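Local coordinates for hypothetical protein (PDB 3LJN), which is of unknown function but carries ankyrin repeats, a fold that in other proteins commonly serves to bind protein partners, at residues 175-180 / 191-196. Residues are numbered along the deposited sequence; the frame is centred on the assembly and turned at random.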
ATOM      1  N   THR A 175      -4.206  -0.358  -0.816  1.00 46.41           N
ATOM      2  CA  THR A 175      -2.760  -0.403  -1.004  1.00 44.68           C
ATOM      3  C   THR A 175      -2.042   0.508  -0.016  1.00 43.30           C
ATOM      4  O   THR A 175      -2.671   1.316   0.637  1.00 43.69           O
ATOM      5  CB  THR A 175      -2.408  -0.007  -2.443  1.00 45.08           C
ATOM      6  OG1 THR A 175      -2.718   1.373  -2.672  1.00 45.45           O
ATOM      7  CG2 THR A 175      -3.198  -0.841  -3.422  1.00 47.11           C
ATOM      8  N   PRO A 176      -0.718   0.360   0.130  1.00 42.18           N
ATOM      9  CA  PRO A 176      -0.067   1.319   1.029  1.00 41.53           C
ATOM     10  C   PRO A 176      -0.170   2.776   0.583  1.00 41.77           C
ATOM     11  O   PRO A 176      -0.255   3.650   1.432  1.00 41.99           O
ATOM     12  CB  PRO A 176       1.385   0.844   1.064  1.00 40.96           C
ATOM     13  CG  PRO A 176       1.274  -0.615   0.877  1.00 41.31           C
ATOM     14  CD  PRO A 176       0.115  -0.839  -0.064  1.00 42.02           C
ATOM     15  N   LEU A 177      -0.179   3.046  -0.719  1.00 42.18           N
ATOM     16  CA  LEU A 177      -0.372   4.418  -1.186  1.00 43.00           C
ATOM     17  C   LEU A 177      -1.709   4.931  -0.703  1.00 44.11           C
ATOM     18  O   LEU A 177      -1.775   5.987  -0.078  1.00 44.60           O
ATOM     19  CB  LEU A 177      -0.290   4.522  -2.708  1.00 43.89           C
ATOM     20  CG  LEU A 177       1.140   4.451  -3.247  1.00 43.39           C
ATOM     21  CD1 LEU A 177       1.122   4.293  -4.752  1.00 44.66           C
ATOM     22  CD2 LEU A 177       1.968   5.677  -2.825  1.00 43.47           C
HETATM   23  N   MSE A 178      -2.766   4.171  -0.986  1.00 44.97           N
HETATM   24  CA  MSE A 178      -4.114   4.486  -0.506  1.00 46.56           C
HETATM   25  C   MSE A 178      -4.103   4.775   1.003  1.00 46.15           C
HETATM   26  O   MSE A 178      -4.731   5.719   1.468  1.00 47.47           O
HETATM   27  CB  MSE A 178      -5.083   3.346  -0.838  1.00 47.73           C
HETATM   28  CG  MSE A 178      -5.583   3.342  -2.279  1.00 49.58           C
HETATM   29 SE   MSE A 178      -6.717   1.771  -2.762  1.00 51.83          SE
HETATM   30  CE  MSE A 178      -6.916   2.019  -4.712  1.00 54.46           C
ATOM     31  N   ARG A 179      -3.351   3.985   1.756  1.00 44.75           N
ATOM     32  CA  ARG A 179      -3.240   4.165   3.202  1.00 44.78           C
ATOM     33  C   ARG A 179      -2.591   5.488   3.607  1.00 44.90           C
ATOM     34  O   ARG A 179      -2.996   6.091   4.599  1.00 46.04           O
ATOM     35  CB  ARG A 179      -2.454   2.997   3.812  1.00 43.77           C
ATOM     36  CG  ARG A 179      -2.485   2.933   5.318  1.00 44.44           C
ATOM     37  CD  ARG A 179      -3.887   2.643   5.865  1.00 46.07           C
ATOM     38  NE  ARG A 179      -3.973   1.323   6.485  1.00 46.48           N
ATOM     39  CZ  ARG A 179      -4.518   0.240   5.928  1.00 46.88           C
ATOM     40  NH1 ARG A 179      -5.065   0.284   4.712  1.00 46.99           N
ATOM     41  NH2 ARG A 179      -4.523  -0.909   6.603  1.00 47.66           N
ATOM     42  N   ALA A 180      -1.577   5.922   2.857  1.00 44.16           N
ATOM     43  CA  ALA A 180      -0.841   7.157   3.177  1.00 44.70           C
ATOM     44  C   ALA A 180      -1.696   8.380   2.862  1.00 46.44           C
ATOM     45  O   ALA A 180      -1.695   9.376   3.595  1.00 47.76           O
ATOM     46  CB  ALA A 180       0.460   7.212   2.410  1.00 43.94           C
ATOM     47  N   LEU A 191       8.283   9.445  -0.599  1.00 64.18           N
ATOM     48  CA  LEU A 191       9.340   8.473  -0.409  1.00 64.58           C
ATOM     49  C   LEU A 191       9.024   7.170  -1.149  1.00 62.96           C
ATOM     50  O   LEU A 191       9.874   6.651  -1.859  1.00 63.14           O
ATOM     51  CB  LEU A 191       9.555   8.203   1.081  1.00 65.44           C
ATOM     52  CG  LEU A 191      10.761   7.334   1.429  1.00 66.23           C
ATOM     53  CD1 LEU A 191      12.022   7.969   0.903  1.00 67.73           C
ATOM     54  CD2 LEU A 191      10.855   7.130   2.919  1.00 67.27           C
HETATM   55  N   MSE A 192       7.804   6.660  -1.011  1.00 61.57           N
HETATM   56  CA  MSE A 192       7.424   5.425  -1.696  1.00 60.26           C
HETATM   57  C   MSE A 192       7.530   5.548  -3.211  1.00 59.90           C
HETATM   58  O   MSE A 192       8.087   4.676  -3.863  1.00 59.76           O
HETATM   59  CB  MSE A 192       6.009   4.983  -1.312  1.00 59.11           C
HETATM   60  CG  MSE A 192       5.954   4.213   0.009  1.00 59.45           C
HETATM   61 SE   MSE A 192       4.172   3.592   0.564  1.00 58.44          SE
HETATM   62  CE  MSE A 192       3.151   5.231   0.293  1.00 58.12           C
HETATM   63  N   MSE A 193       7.002   6.630  -3.765  1.00 59.91           N
HETATM   64  CA  MSE A 193       7.005   6.833  -5.210  1.00 59.81           C
HETATM   65  C   MSE A 193       8.360   7.226  -5.769  1.00 61.28           C
HETATM   66  O   MSE A 193       8.613   7.015  -6.951  1.00 61.42           O
HETATM   67  CB  MSE A 193       6.008   7.915  -5.592  1.00 59.57           C
HETATM   68  CG  MSE A 193       4.598   7.410  -5.797  1.00 58.06           C
HETATM   69 SE   MSE A 193       3.394   8.966  -5.696  1.00 58.00          SE
HETATM   70  CE  MSE A 193       2.030   8.462  -7.032  1.00 56.65           C
ATOM     71  N   ASP A 194       9.218   7.821  -4.948  1.00 62.60           N
ATOM     72  CA  ASP A 194      10.545   8.236  -5.416  1.00 64.30           C
ATOM     73  C   ASP A 194      11.612   7.156  -5.166  1.00 64.60           C
ATOM     74  O   ASP A 194      12.546   7.015  -5.941  1.00 65.51           O
ATOM     75  CB  ASP A 194      10.925   9.587  -4.791  1.00 65.95           C
ATOM     76  CG  ASP A 194       9.839  10.673  -5.021  1.00 65.71           C
ATOM     77  OD1 ASP A 194       8.781  10.352  -5.623  1.00 64.19           O
ATOM     78  OD2 ASP A 194      10.033  11.840  -4.594  1.00 67.15           O
ATOM     79  N   THR A 195      11.438   6.376  -4.103  1.00 63.93           N
ATOM     80  CA  THR A 195      12.315   5.246  -3.785  1.00 64.10           C
ATOM     81  C   THR A 195      12.062   4.038  -4.669  1.00 62.94           C
ATOM     82  O   THR A 195      12.968   3.252  -4.903  1.00 63.35           O
ATOM     83  CB  THR A 195      12.118   4.784  -2.320  1.00 63.97           C
ATOM     84  OG1 THR A 195      12.181   5.918  -1.447  1.00 65.12           O
ATOM     85  CG2 THR A 195      13.187   3.779  -1.906  1.00 64.56           C
ATOM     86  N   VAL A 196      10.823   3.884  -5.134  1.00 61.61           N
ATOM     87  CA  VAL A 196      10.393   2.696  -5.900  1.00 60.59           C
ATOM     88  C   VAL A 196      11.287   2.484  -7.125  1.00 61.35           C
ATOM     89  O   VAL A 196      11.370   3.356  -7.989  1.00 61.99           O
ATOM     90  CB  VAL A 196       8.888   2.795  -6.329  1.00 59.34           C
ATOM     91  CG1 VAL A 196       8.672   3.929  -7.315  1.00 59.72           C
ATOM     92  CG2 VAL A 196       8.397   1.492  -6.914  1.00 58.52           C
TER
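Met192, a selenomethionine, reaches between Pro176, Leu177 and Ala180 and carries most of this contact, whose side-chain contacts are all apolar. Met192 SE touches one ring carbon of Pro176, CB, at 3.9 Å, while the terminal methyl goes further: Met192 CE comes within 3.4 Å of Leu177 CD2 and 4.0 Å of Ala180 CB. The chain runs extended through chi2 and then bends at chi3 (-48°), which separates the two roles, selenium to the proline and methyl to the leucine and alanine. Leu177 and Met192 pass alongside each other in opposite directions. Though the CB of Leu177 does not point at the other helix, its CD2 branch leans across, also meeting Met193 CG at 4.3 Å. The short helical segments 176-180 and 191-195 run at 143° to each other; a near-antiparallel helix pair of this kind is the building block of ankyrin repeats, and both segments lie in a region of ankyrin-repeat sequence. No hydrogen bond crosses between the segments; the contact is made by van der Waals packing. Neighbouring helices close over the same side chains: Met192 touches Ile156 of helix 153-162, and Pro176 and Ala180 touch His143 and Val146, respectively, of helix 141-147. Farther out, Thr175 N-caps helix 176-182, its OG1 accepting from Met178 N at 3.3 Å and also hydrogen-bonding to His214, which the side chain of Leu177 touches. Near the C-terminal end of helix 186-195, Asp194 forms a salt bridge with Arg229.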